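Local coordinates for protein AimR transcriptional regulator (Bacillus phage phi3T, PDB 5ZVV) that switches on transcription of the aimX locus as a dimeric regulator, apparently favouring lytic phage growth until the arbitrium peptide converts it to an inactive monomer, at residues E84-D87 / T93-D96; S86-W91 / K190-M195; S118-L123 / L155-L160; D178-P181 / I185-S188; K252-A257 / E264-A269. One frame throughout, in Å; residues are numbered along the deposited sequence.

Contact 1: residues E84-D87 / T93-D96; sequences EYSD and TLTD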
# COMPACT_ATOMS: atom_id res chain seq x y z
N GLU A 84 12.29 19.22 17.25
CA GLU A 84 12.10 19.15 15.81
C GLU A 84 13.39 19.45 15.06
O GLU A 84 13.75 18.75 14.10
CB GLU A 84 10.98 20.10 15.36
CG GLU A 84 10.97 20.39 13.85
CD GLU A 84 10.83 19.15 12.98
OE1 GLU A 84 10.48 18.06 13.49
OE2 GLU A 84 11.06 19.26 11.75
N TYR A 85 14.11 20.50 15.47
CA TYR A 85 15.38 20.82 14.82
C TYR A 85 16.39 19.69 14.99
O TYR A 85 17.12 19.35 14.06
CB TYR A 85 15.93 22.14 15.37
CG TYR A 85 17.04 22.73 14.53
CD1 TYR A 85 16.77 23.31 13.30
CD2 TYR A 85 18.36 22.73 14.98
CE1 TYR A 85 17.78 23.86 12.53
CE2 TYR A 85 19.37 23.28 14.22
CZ TYR A 85 19.08 23.84 13.00
OH TYR A 85 20.09 24.39 12.24
N SER A 86 16.43 19.09 16.18
CA SER A 86 17.36 17.99 16.42
C SER A 86 17.03 16.80 15.53
O SER A 86 17.92 16.20 14.93
CB SER A 86 17.34 17.59 17.89
OG SER A 86 18.32 16.61 18.17
N ASP A 87 15.74 16.46 15.41
CA ASP A 87 15.38 15.27 14.66
C ASP A 87 15.54 15.48 13.15
O ASP A 87 15.92 14.55 12.43
CB ASP A 87 13.96 14.83 14.98
CG ASP A 87 13.59 13.53 14.30
OD1 ASP A 87 14.06 12.47 14.76
OD2 ASP A 87 12.85 13.58 13.30
N THR A 93 21.16 11.09 19.12
CA THR A 93 21.46 11.07 20.55
C THR A 93 20.80 12.25 21.27
O THR A 93 20.05 12.08 22.24
CB THR A 93 22.98 11.09 20.76
OG1 THR A 93 23.58 10.01 20.03
CG2 THR A 93 23.33 10.95 22.23
N LEU A 94 21.08 13.46 20.77
CA LEU A 94 20.43 14.65 21.30
C LEU A 94 18.92 14.54 21.21
O LEU A 94 18.21 14.88 22.16
CB LEU A 94 20.93 15.88 20.53
CG LEU A 94 20.35 17.24 20.93
CD1 LEU A 94 20.68 17.56 22.38
CD2 LEU A 94 20.87 18.32 20.01
N THR A 95 18.41 14.06 20.07
CA THR A 95 16.96 13.95 19.89
C THR A 95 16.33 13.09 20.97
O THR A 95 15.29 13.44 21.53
CB THR A 95 16.64 13.37 18.51
OG1 THR A 95 17.13 14.25 17.48
CG2 THR A 95 15.14 13.20 18.34
N ASP A 96 16.96 11.96 21.30
CA ASP A 96 16.38 11.06 22.30
C ASP A 96 16.48 11.66 23.70
O ASP A 96 15.56 11.51 24.51
CB ASP A 96 17.06 9.70 22.24
CG ASP A 96 16.77 8.97 20.94
OD1 ASP A 96 15.72 9.26 20.32
OD2 ASP A 96 17.58 8.10 20.54
O HOH W 1 17.04 12.46 15.47
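Ser-86 and Thr-95 meet hydroxyl to hydroxyl where helix 77-88 and the next helix, 92-103, come together. The backbones are very close here, with the CA atoms of these two residues 5.3 Å apart, and both CB atoms point across the gap. Ser-86 OG donates to Thr-95 OG1 at 2.7 Å. It also lies against the hydrocarbon of Leu-94, 3.5 Å from Leu-94 CG, so the serine hydroxyl sits in the corner between a polar and an apolar side chain.

Thr-95 presents its two branches differently. With chi1 at -62°, OG1 stands beside its own backbone N and opposite the carbonyl carbon, which lets it face Ser-86 and also bond to the carbonyl O of Trp-91, one turn back. The methyl CG2 points instead at Asp-87, lying 3.8 Å from Asp-87 OD1, and the aspartate and threonine side chains pass each other at a slant. A water fills the angle between them, donating to Asp-87 OD1 at 3.1 Å and to Thr-95 OG1 at 2.7 Å. The other carboxylate oxygen, Asp-87 OD2, has its main partner in Arg-192, on helix 184-203.

Thr-95 OG1 is therefore gripped from three directions: it accepts from Ser-86 and from the water, and gives its own proton to Trp-91 O. Those bonds use the full capacity of a hydroxyl and should fix its rotation. At this close approach of two helices, buried Ser-86, Asp-87 and Thr-95 share a small polar network, with Leu-94 on its apolar flank and a water that extends it to the Asp-87 carboxylate.

Contact 2: residues S86-W91 / K190-M195; sequences SDINQW and KSRVSM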
# COMPACT_ATOMS: atom_id res chain seq x y z
N SER A 86 16.43 19.09 16.18
CA SER A 86 17.36 17.99 16.42
C SER A 86 17.03 16.80 15.53
O SER A 86 17.92 16.20 14.93
CB SER A 86 17.34 17.59 17.89
OG SER A 86 18.32 16.61 18.17
N ASP A 87 15.74 16.46 15.41
CA ASP A 87 15.38 15.27 14.66
C ASP A 87 15.54 15.48 13.15
O ASP A 87 15.92 14.55 12.43
CB ASP A 87 13.96 14.83 14.98
CG ASP A 87 13.59 13.53 14.30
OD1 ASP A 87 14.06 12.47 14.76
OD2 ASP A 87 12.85 13.58 13.30
N ILE A 88 15.24 16.68 12.66
CA ILE A 88 15.37 16.90 11.22
C ILE A 88 16.84 16.88 10.81
O ILE A 88 17.17 16.52 9.67
CB ILE A 88 14.68 18.21 10.79
CG1 ILE A 88 14.41 18.20 9.28
CG2 ILE A 88 15.51 19.43 11.17
CD1 ILE A 88 13.66 19.41 8.78
N ASN A 89 17.75 17.25 11.72
CA ASN A 89 19.18 17.14 11.47
C ASN A 89 19.71 15.73 11.69
O ASN A 89 20.89 15.48 11.41
CB ASN A 89 19.95 18.11 12.37
CG ASN A 89 19.93 19.53 11.84
OD1 ASN A 89 20.65 19.88 10.91
ND2 ASN A 89 19.11 20.38 12.46
N GLN A 90 18.88 14.81 12.19
CA GLN A 90 19.28 13.44 12.51
C GLN A 90 20.34 13.40 13.60
O GLN A 90 21.26 12.58 13.57
CB GLN A 90 19.74 12.68 11.26
CG GLN A 90 18.62 12.39 10.27
CD GLN A 90 19.13 11.75 8.99
OE1 GLN A 90 20.33 11.53 8.82
NE2 GLN A 90 18.21 11.45 8.08
N TRP A 91 20.21 14.30 14.58
CA TRP A 91 21.05 14.27 15.78
C TRP A 91 20.39 13.34 16.80
O TRP A 91 19.82 13.77 17.81
CB TRP A 91 21.24 15.68 16.32
CG TRP A 91 21.88 16.63 15.36
CD1 TRP A 91 22.59 16.31 14.24
CD2 TRP A 91 21.86 18.06 15.42
NE1 TRP A 91 23.02 17.46 13.61
CE2 TRP A 91 22.59 18.54 14.32
CE3 TRP A 91 21.30 18.99 16.31
CZ2 TRP A 91 22.76 19.91 14.07
CZ3 TRP A 91 21.48 20.34 16.07
CH2 TRP A 91 22.20 20.79 14.96
N LYS A 190 7.36 21.78 6.31
CA LYS A 190 7.30 22.01 4.87
C LYS A 190 8.50 21.40 4.18
O LYS A 190 8.37 20.71 3.16
CB LYS A 190 7.20 23.50 4.57
CG LYS A 190 5.80 24.09 4.68
CD LYS A 190 5.82 25.58 4.32
CE LYS A 190 4.45 26.22 4.49
NZ LYS A 190 4.52 27.70 4.29
N SER A 191 9.70 21.64 4.71
CA SER A 191 10.89 21.05 4.10
C SER A 191 10.84 19.53 4.13
O SER A 191 11.16 18.86 3.14
CB SER A 191 12.15 21.57 4.81
OG SER A 191 12.16 21.19 6.17
N ARG A 192 10.41 18.95 5.26
CA ARG A 192 10.26 17.50 5.36
C ARG A 192 9.37 16.96 4.24
O ARG A 192 9.78 16.10 3.44
CB ARG A 192 9.68 17.11 6.72
CG ARG A 192 10.61 17.24 7.91
CD ARG A 192 9.86 16.82 9.17
NE ARG A 192 10.65 16.91 10.39
CZ ARG A 192 11.37 15.91 10.90
NH1 ARG A 192 11.42 14.74 10.27
NH2 ARG A 192 12.04 16.08 12.03
N VAL A 193 8.13 17.45 4.18
CA VAL A 193 7.18 16.96 3.18
C VAL A 193 7.70 17.21 1.77
O VAL A 193 7.49 16.40 0.87
CB VAL A 193 5.80 17.61 3.41
CG1 VAL A 193 4.81 17.15 2.34
CG2 VAL A 193 5.29 17.27 4.80
N SER A 194 8.41 18.32 1.57
CA SER A 194 8.98 18.60 0.26
C SER A 194 9.96 17.51 -0.16
O SER A 194 9.93 17.04 -1.30
CB SER A 194 9.67 19.97 0.26
OG SER A 194 8.76 21.01 -0.01
N MSE A 195 10.83 17.10 0.76
CA MSE A 195 11.78 16.05 0.41
C MSE A 195 11.09 14.72 0.15
O MSE A 195 11.40 14.01 -0.83
CB MSE A 195 12.85 15.90 1.49
CG MSE A 195 13.94 16.94 1.38
SE MSE A 195 14.36 17.29 -0.51
CE MSE A 195 15.04 15.53 -1.00
O HOH W 2 13.52 12.50 10.60
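Arg-192 reaches from helix 184-203 to Asp-87 near the end of helix 77-88, and their salt bridge is the polar heart of this buried contact. Arg-192 NH2 donates to Asp-87 OD2 at 2.9 Å, with an N-H...O angle of 155°; the oxygen accepts on its anti lone pair and lies somewhat out of the guanidinium plane. The two flat groups are nearly coplanar, 14° apart, although the side chains cross at about a right angle. A water braces the pair, donating to Asp-87 OD2 at 3.0 Å and accepting from Arg-192 NH1 at 3.1 Å.

The apolar share belongs to Ile-88. Its CB lies over one face of the guanidinium, 3.6 Å from Arg-192 NH2, while its CD1 reaches on to the arginine's own hydrocarbon, 3.8 Å from Arg-192 CG. That same methyl touches Ser-191 OG at 3.5 Å; the serine hydroxyl itself bonds to Ser-188 O within its own helix.

Further bonds hold the guanidinium in place: NE pairs with Glu-84 of helix 77-88, and NH1 bonds to Tyr-157 OH of helix 145-161. Helix 224-237 closes in beside Ile-88 through Ile-226, placing the contact in an all-helical interior where three other helices converge on helix 184-203.

Contact 3: residues S118-L123 / L155-L160; sequences SLHRKL and LMYAYL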
# COMPACT_ATOMS: atom_id res chain seq x y z
N SER A 118 8.73 10.27 20.33
CA SER A 118 9.16 8.96 20.79
C SER A 118 8.65 7.87 19.86
O SER A 118 9.39 6.95 19.50
CB SER A 118 8.69 8.73 22.22
OG SER A 118 9.20 7.51 22.73
N LEU A 119 7.37 7.95 19.47
CA LEU A 119 6.84 7.00 18.49
C LEU A 119 7.58 7.10 17.17
O LEU A 119 7.91 6.07 16.56
CB LEU A 119 5.34 7.25 18.27
CG LEU A 119 4.40 6.98 19.45
CD1 LEU A 119 2.97 7.28 19.04
CD2 LEU A 119 4.53 5.54 19.91
N HIS A 120 7.85 8.33 16.71
CA HIS A 120 8.61 8.55 15.49
C HIS A 120 9.96 7.83 15.54
O HIS A 120 10.35 7.13 14.59
CB HIS A 120 8.80 10.05 15.29
CG HIS A 120 9.71 10.42 14.16
ND1 HIS A 120 9.56 9.91 12.88
CD2 HIS A 120 10.77 11.26 14.10
CE1 HIS A 120 10.50 10.41 12.10
NE2 HIS A 120 11.24 11.24 12.81
N ARG A 121 10.66 7.96 16.67
CA ARG A 121 11.98 7.36 16.81
C ARG A 121 11.89 5.84 16.92
O ARG A 121 12.75 5.13 16.38
CB ARG A 121 12.68 7.95 18.04
CG ARG A 121 13.10 9.39 17.84
CD ARG A 121 14.22 9.47 16.82
NE ARG A 121 15.44 8.87 17.35
CZ ARG A 121 16.34 8.22 16.61
NH1 ARG A 121 16.15 8.07 15.30
NH2 ARG A 121 17.42 7.70 17.18
N LYS A 122 10.86 5.33 17.60
CA LYS A 122 10.67 3.88 17.64
C LYS A 122 10.38 3.32 16.26
O LYS A 122 10.76 2.19 15.95
CB LYS A 122 9.55 3.53 18.62
CG LYS A 122 9.91 3.75 20.08
CD LYS A 122 8.75 3.42 20.99
CE LYS A 122 9.11 3.67 22.45
NZ LYS A 122 7.94 3.44 23.35
N LEU A 123 9.71 4.10 15.41
CA LEU A 123 9.51 3.68 14.02
C LEU A 123 10.82 3.72 13.25
O LEU A 123 11.09 2.83 12.44
CB LEU A 123 8.46 4.56 13.35
CG LEU A 123 7.00 4.29 13.69
CD1 LEU A 123 6.11 5.40 13.13
CD2 LEU A 123 6.56 2.94 13.16
N LEU A 155 4.39 9.06 9.57
CA LEU A 155 4.03 7.78 8.98
C LEU A 155 4.63 7.62 7.59
O LEU A 155 4.85 6.50 7.14
CB LEU A 155 2.51 7.63 8.93
CG LEU A 155 1.76 7.58 10.26
CD1 LEU A 155 0.28 7.35 10.03
CD2 LEU A 155 2.34 6.50 11.17
N MSE A 156 4.90 8.73 6.92
CA MSE A 156 5.44 8.70 5.56
C MSE A 156 6.86 8.14 5.52
O MSE A 156 7.24 7.48 4.55
CB MSE A 156 5.43 10.11 4.95
CG MSE A 156 4.05 10.69 4.79
SE MSE A 156 4.09 12.47 3.99
CE MSE A 156 4.76 12.00 2.22
N TYR A 157 7.63 8.40 6.58
CA TYR A 157 8.98 7.84 6.65
C TYR A 157 8.93 6.32 6.76
O TYR A 157 9.69 5.61 6.09
CB TYR A 157 9.75 8.44 7.82
CG TYR A 157 10.05 9.92 7.66
CD1 TYR A 157 11.01 10.36 6.75
CD2 TYR A 157 9.38 10.87 8.42
CE1 TYR A 157 11.28 11.70 6.61
CE2 TYR A 157 9.65 12.21 8.28
CZ TYR A 157 10.60 12.63 7.37
OH TYR A 157 10.88 13.97 7.23
N ALA A 158 8.04 5.80 7.61
CA ALA A 158 7.91 4.35 7.75
C ALA A 158 7.41 3.72 6.45
O ALA A 158 7.95 2.70 6.00
CB ALA A 158 6.97 4.02 8.91
N TYR A 159 6.38 4.31 5.84
CA TYR A 159 5.89 3.82 4.56
C TYR A 159 6.98 3.85 3.50
O TYR A 159 7.08 2.94 2.67
CB TYR A 159 4.69 4.65 4.10
CG TYR A 159 3.41 4.39 4.86
CD1 TYR A 159 2.99 3.09 5.11
CD2 TYR A 159 2.62 5.43 5.32
CE1 TYR A 159 1.82 2.84 5.81
CE2 TYR A 159 1.45 5.20 6.02
CZ TYR A 159 1.06 3.90 6.26
OH TYR A 159 -0.11 3.66 6.95
N LEU A 160 7.81 4.90 3.51
CA LEU A 160 8.99 4.92 2.65
C LEU A 160 9.94 3.79 3.00
O LEU A 160 10.52 3.16 2.11
CB LEU A 160 9.70 6.27 2.76
CG LEU A 160 11.07 6.37 2.08
CD1 LEU A 160 10.93 6.26 0.57
CD2 LEU A 160 11.77 7.66 2.48
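His-120 and Tyr-157 bring their rings together between helices 108-124 and 145-161, touching through His-120 CE1 and Tyr-157 CD2 at 3.9 Å. The rings meet obliquely, their centroids 5.7 Å apart and their planes inclined at 50°. Next to them is a small apolar cluster. Leu-123 divides its two methyls between two partners: its CD1 lies 4.4 Å from Leu-155 CD2, and its CD2 is equally far from Ala-158 CB. No hydrogen bond crosses between the segments; the contact is van der Waals throughout.

The aromatic pair is positioned from behind by polar partners. At chi1 173°, the His-120 ring swings away from its backbone N; its NE2 makes a weak hydrogen bond to Asp-87 OD2, and Phe-150 meets the ring edge-to-face. Tyr-157 sends its hydroxyl to Arg-192 NH1. Both rings are thus tied to the same ion pair, that of Asp-87 with Arg-192, from separate helices. On the aliphatic side, Leu-155 starts out with its CB turned from helix 108-124, and a methyl of its branched end makes the touch. It also packs on Asn-131 of the second subunit, so this edge lies at the dimer interface.

The two helix segments run almost exactly parallel, at 7°, with their axes 9.9 Å apart. Helix 130-139 comes between them in the chain and packs on both, through Ala-133 against Leu-123 and Leu-130 against Ala-158. Same-sense neighbours with one intervening helix are consistent with the right-handed superhelical stacking of TPR-clan proteins.

Contact 4: residues D178-P181 / I185-S188; sequences DDLP and IKES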
# COMPACT_ATOMS: atom_id res chain seq x y z
N ASP A 178 -2.69 24.49 6.27
CA ASP A 178 -3.43 25.64 6.78
C ASP A 178 -3.77 25.48 8.26
O ASP A 178 -3.95 26.48 8.96
CB ASP A 178 -4.70 25.85 5.96
CG ASP A 178 -4.42 26.46 4.60
OD1 ASP A 178 -3.25 26.81 4.34
OD2 ASP A 178 -5.37 26.60 3.80
N ASP A 179 -3.86 24.24 8.74
CA ASP A 179 -4.08 24.01 10.17
C ASP A 179 -2.89 24.39 11.02
O ASP A 179 -3.02 24.47 12.24
CB ASP A 179 -4.43 22.54 10.42
CG ASP A 179 -5.70 22.11 9.71
OD1 ASP A 179 -6.34 22.96 9.06
OD2 ASP A 179 -6.07 20.92 9.82
N LEU A 180 -1.72 24.63 10.41
CA LEU A 180 -0.50 24.97 11.12
C LEU A 180 -0.29 26.47 11.13
O LEU A 180 -0.37 27.10 10.06
CB LEU A 180 0.71 24.29 10.48
CG LEU A 180 0.77 22.77 10.49
CD1 LEU A 180 1.99 22.30 9.72
CD2 LEU A 180 0.81 22.26 11.92
N PRO A 181 -0.01 27.08 12.28
CA PRO A 181 0.37 28.49 12.29
C PRO A 181 1.74 28.69 11.66
O PRO A 181 2.57 27.78 11.62
CB PRO A 181 0.38 28.85 13.78
CG PRO A 181 0.64 27.55 14.47
CD PRO A 181 -0.04 26.50 13.63
N ILE A 185 8.35 25.83 13.11
CA ILE A 185 7.89 24.44 13.01
C ILE A 185 7.25 24.19 11.65
O ILE A 185 7.52 23.17 11.00
CB ILE A 185 6.93 24.12 14.17
CG1 ILE A 185 7.69 24.08 15.49
CG2 ILE A 185 6.21 22.80 13.92
CD1 ILE A 185 8.71 22.95 15.58
N LYS A 186 6.40 25.11 11.20
CA LYS A 186 5.69 24.91 9.94
C LYS A 186 6.65 24.89 8.75
O LYS A 186 6.46 24.11 7.81
CB LYS A 186 4.63 26.00 9.75
CG LYS A 186 3.75 25.80 8.52
CD LYS A 186 2.62 26.83 8.47
CE LYS A 186 1.81 26.69 7.19
NZ LYS A 186 0.54 27.46 7.25
N GLU A 187 7.68 25.74 8.77
CA GLU A 187 8.68 25.71 7.71
C GLU A 187 9.49 24.41 7.74
O GLU A 187 9.81 23.84 6.69
CB GLU A 187 9.60 26.92 7.81
CG GLU A 187 8.87 28.25 7.65
CD GLU A 187 8.13 28.34 6.33
OE1 GLU A 187 8.78 28.22 5.27
OE2 GLU A 187 6.90 28.51 6.36
N SER A 188 9.82 23.93 8.94
CA SER A 188 10.53 22.66 9.06
C SER A 188 9.71 21.52 8.47
O SER A 188 10.20 20.72 7.66
CB SER A 188 10.86 22.39 10.54
OG SER A 188 11.79 21.33 10.67
O HOH W 3 -0.54 26.93 4.90
O HOH W 4 5.17 27.21 13.02
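Lys-186 lies stretched along Leu-180 and Pro-181, its aliphatic chain packed against the loop that leads into its own helix, 184-203. This is the close part of the contact. With CG anti to the backbone N (chi1 -175°) and an extended chain beyond, the lysine passes obliquely over Leu-180, whose CB sits 3.8 Å from Lys-186 CD. The carbonyl O of Pro-181 leans on the same chain, 3.3 Å from Lys-186 CD. At the far end Lys-186 NZ donates to Leu-180 O at 3.0 Å, the C=O...N angle being 149° and the amine tilted 25° from the carbonyl plane. The leucine side chain also packs on Phe-149 of helix 145-161.

The outer side is wetter and looser. Asp-178 is exposed and does not touch the amine with its carboxylate; a water intervenes, donating to Asp-178 OD1 at 2.8 Å and accepting from Lys-186 NZ at 2.6 Å. A second water links the backbones, giving to Pro-181 O at 3.0 Å and taking the Lys-186 N-H, in the first turn of the helix, at 3.0 Å.

Glu-182, within the turn, forms a salt bridge with the amine, and Phe-177 O accepts a further hydrogen bond. An ammonium so surrounded by carbonyls, a carboxylate and water is probably held firmly in its charged form, pinning the loop's path to the helix that follows it.

Contact 5: residues K252-A257 / E264-A269; sequences KGQKYA and EMLDGA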
# COMPACT_ATOMS: atom_id res chain seq x y z
N LYS A 252 27.12 20.38 -5.74
CA LYS A 252 26.43 21.35 -4.89
C LYS A 252 25.99 20.72 -3.57
O LYS A 252 25.86 21.42 -2.56
CB LYS A 252 25.23 21.95 -5.61
CG LYS A 252 25.59 23.01 -6.63
CD LYS A 252 24.34 23.57 -7.29
CE LYS A 252 24.70 24.52 -8.42
NZ LYS A 252 23.47 24.99 -9.13
N GLY A 253 25.74 19.41 -3.56
CA GLY A 253 25.43 18.75 -2.30
C GLY A 253 26.60 18.60 -1.34
O GLY A 253 26.37 18.27 -0.17
N GLN A 254 27.83 18.85 -1.78
CA GLN A 254 29.01 18.54 -0.97
C GLN A 254 29.03 19.36 0.32
O GLN A 254 29.26 18.81 1.41
CB GLN A 254 30.28 18.79 -1.78
CG GLN A 254 31.57 18.69 -0.96
CD GLN A 254 31.78 17.32 -0.35
OE1 GLN A 254 31.92 16.33 -1.06
NE2 GLN A 254 31.79 17.26 0.98
N LYS A 255 28.80 20.67 0.22
CA LYS A 255 28.88 21.54 1.39
C LYS A 255 27.86 21.19 2.47
O LYS A 255 27.96 21.71 3.58
CB LYS A 255 28.72 23.00 0.97
CG LYS A 255 27.33 23.33 0.45
CD LYS A 255 27.21 24.78 0.01
CE LYS A 255 27.33 24.92 -1.51
NZ LYS A 255 26.23 24.19 -2.22
N TYR A 256 26.88 20.34 2.16
CA TYR A 256 25.84 19.96 3.10
C TYR A 256 26.06 18.58 3.71
O TYR A 256 25.26 18.15 4.54
CB TYR A 256 24.47 20.01 2.42
CG TYR A 256 24.12 21.37 1.84
CD1 TYR A 256 23.79 22.44 2.67
CD2 TYR A 256 24.12 21.58 0.47
CE1 TYR A 256 23.48 23.68 2.14
CE2 TYR A 256 23.81 22.82 -0.07
CZ TYR A 256 23.49 23.86 0.78
OH TYR A 256 23.17 25.09 0.25
N ALA A 257 27.12 17.88 3.32
CA ALA A 257 27.44 16.56 3.86
C ALA A 257 28.35 16.74 5.07
O ALA A 257 29.50 17.19 4.93
CB ALA A 257 28.09 15.68 2.79
N GLU A 264 29.75 9.22 1.67
CA GLU A 264 29.82 8.02 0.84
C GLU A 264 28.59 7.87 -0.04
O GLU A 264 28.67 7.26 -1.11
CB GLU A 264 30.01 6.78 1.71
CG GLU A 264 31.42 6.64 2.26
CD GLU A 264 31.65 5.30 2.94
OE1 GLU A 264 30.67 4.55 3.13
OE2 GLU A 264 32.81 5.01 3.29
N MSE A 265 27.46 8.42 0.38
CA MSE A 265 26.29 8.45 -0.51
C MSE A 265 26.56 9.36 -1.71
O MSE A 265 26.26 9.01 -2.85
CB MSE A 265 25.05 8.92 0.24
CG MSE A 265 24.51 7.89 1.21
SE MSE A 265 22.98 8.58 2.18
CE MSE A 265 22.64 7.04 3.34
N LEU A 266 27.14 10.53 -1.44
CA LEU A 266 27.44 11.47 -2.52
C LEU A 266 28.50 10.91 -3.46
O LEU A 266 28.33 10.92 -4.69
CB LEU A 266 27.90 12.81 -1.93
CG LEU A 266 28.18 13.89 -2.97
CD1 LEU A 266 26.89 14.24 -3.68
CD2 LEU A 266 28.80 15.11 -2.33
N ASP A 267 29.61 10.42 -2.89
CA ASP A 267 30.64 9.76 -3.69
C ASP A 267 30.05 8.62 -4.51
O ASP A 267 30.43 8.42 -5.66
CB ASP A 267 31.75 9.22 -2.79
CG ASP A 267 32.52 10.32 -2.07
OD1 ASP A 267 32.40 11.50 -2.46
OD2 ASP A 267 33.26 9.99 -1.12
N GLY A 268 29.12 7.87 -3.92
CA GLY A 268 28.47 6.80 -4.67
C GLY A 268 27.62 7.32 -5.81
O GLY A 268 27.57 6.71 -6.88
N ALA A 269 26.94 8.45 -5.60
CA ALA A 269 26.16 9.04 -6.68
C ALA A 269 27.06 9.46 -7.83
O ALA A 269 26.75 9.22 -9.00
CB ALA A 269 25.37 10.24 -6.16
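Leu-266 packs against Gly-253 and Gln-254 in a small, buried and largely apolar contact, joining the turn after helix 243-252 to the helix that follows, 260-277. One methyl does the work: Leu-266 CD2 comes within 3.7 Å of Gln-254 CA and 4.2 Å of Gly-253 C. At Gly-253, which has no side chain, the leucine meets bare backbone.

Gln-254 crosses Leu-266 at about a right angle. Its chain sets out opposite the backbone N and then bends at chi2 (61°), bringing OE1 to 3.6 Å from Leu-266 CD2. The amide is held by other partners: NE2 bonds to Gln-263 OE1, and OE1 to a glycerol that probably came from the crystallisation liquor. Asp-267 OD1 makes a weak hydrogen bond to the same glycerol, which therefore bridges the two segments. The leucine also touches Tyr-250, back on helix 243-252.

Within the turn, Ala-257 N bonds to Gln-254 O at 3.0 Å. A leucine of one helix set against the connection that leads into it, and against Tyr-250 of the preceding helix, is consistent with the successive helical hairpins of TPR-clan proteins.

Contacts 1 to 4 form one connected network, in which Arg-192 of contact 2 is bonded to residues of contacts 1 and 3. Contact 1, which shares Ser-86 and Asp-87 with contact 2, adds a second carboxylate: Glu-84 OE2 is 2.7 Å from Arg-192 NE. Contact 3, nested in the loop closed by contact 2, joins it through Tyr-157 OH, 3.2 Å from Arg-192 NH1, and contact 1 through Arg-121 NE, 3.0 Å from Asp-96 OD1. Contact 4 shares helix 184-203 with contact 2 and touches it where Ile-88 CD1 lies 3.3 Å from Ser-188 OG; contacts 3 and 4 do not touch directly. Contact 5 stands alone, its nearest atoms about 7 Å from contact 2.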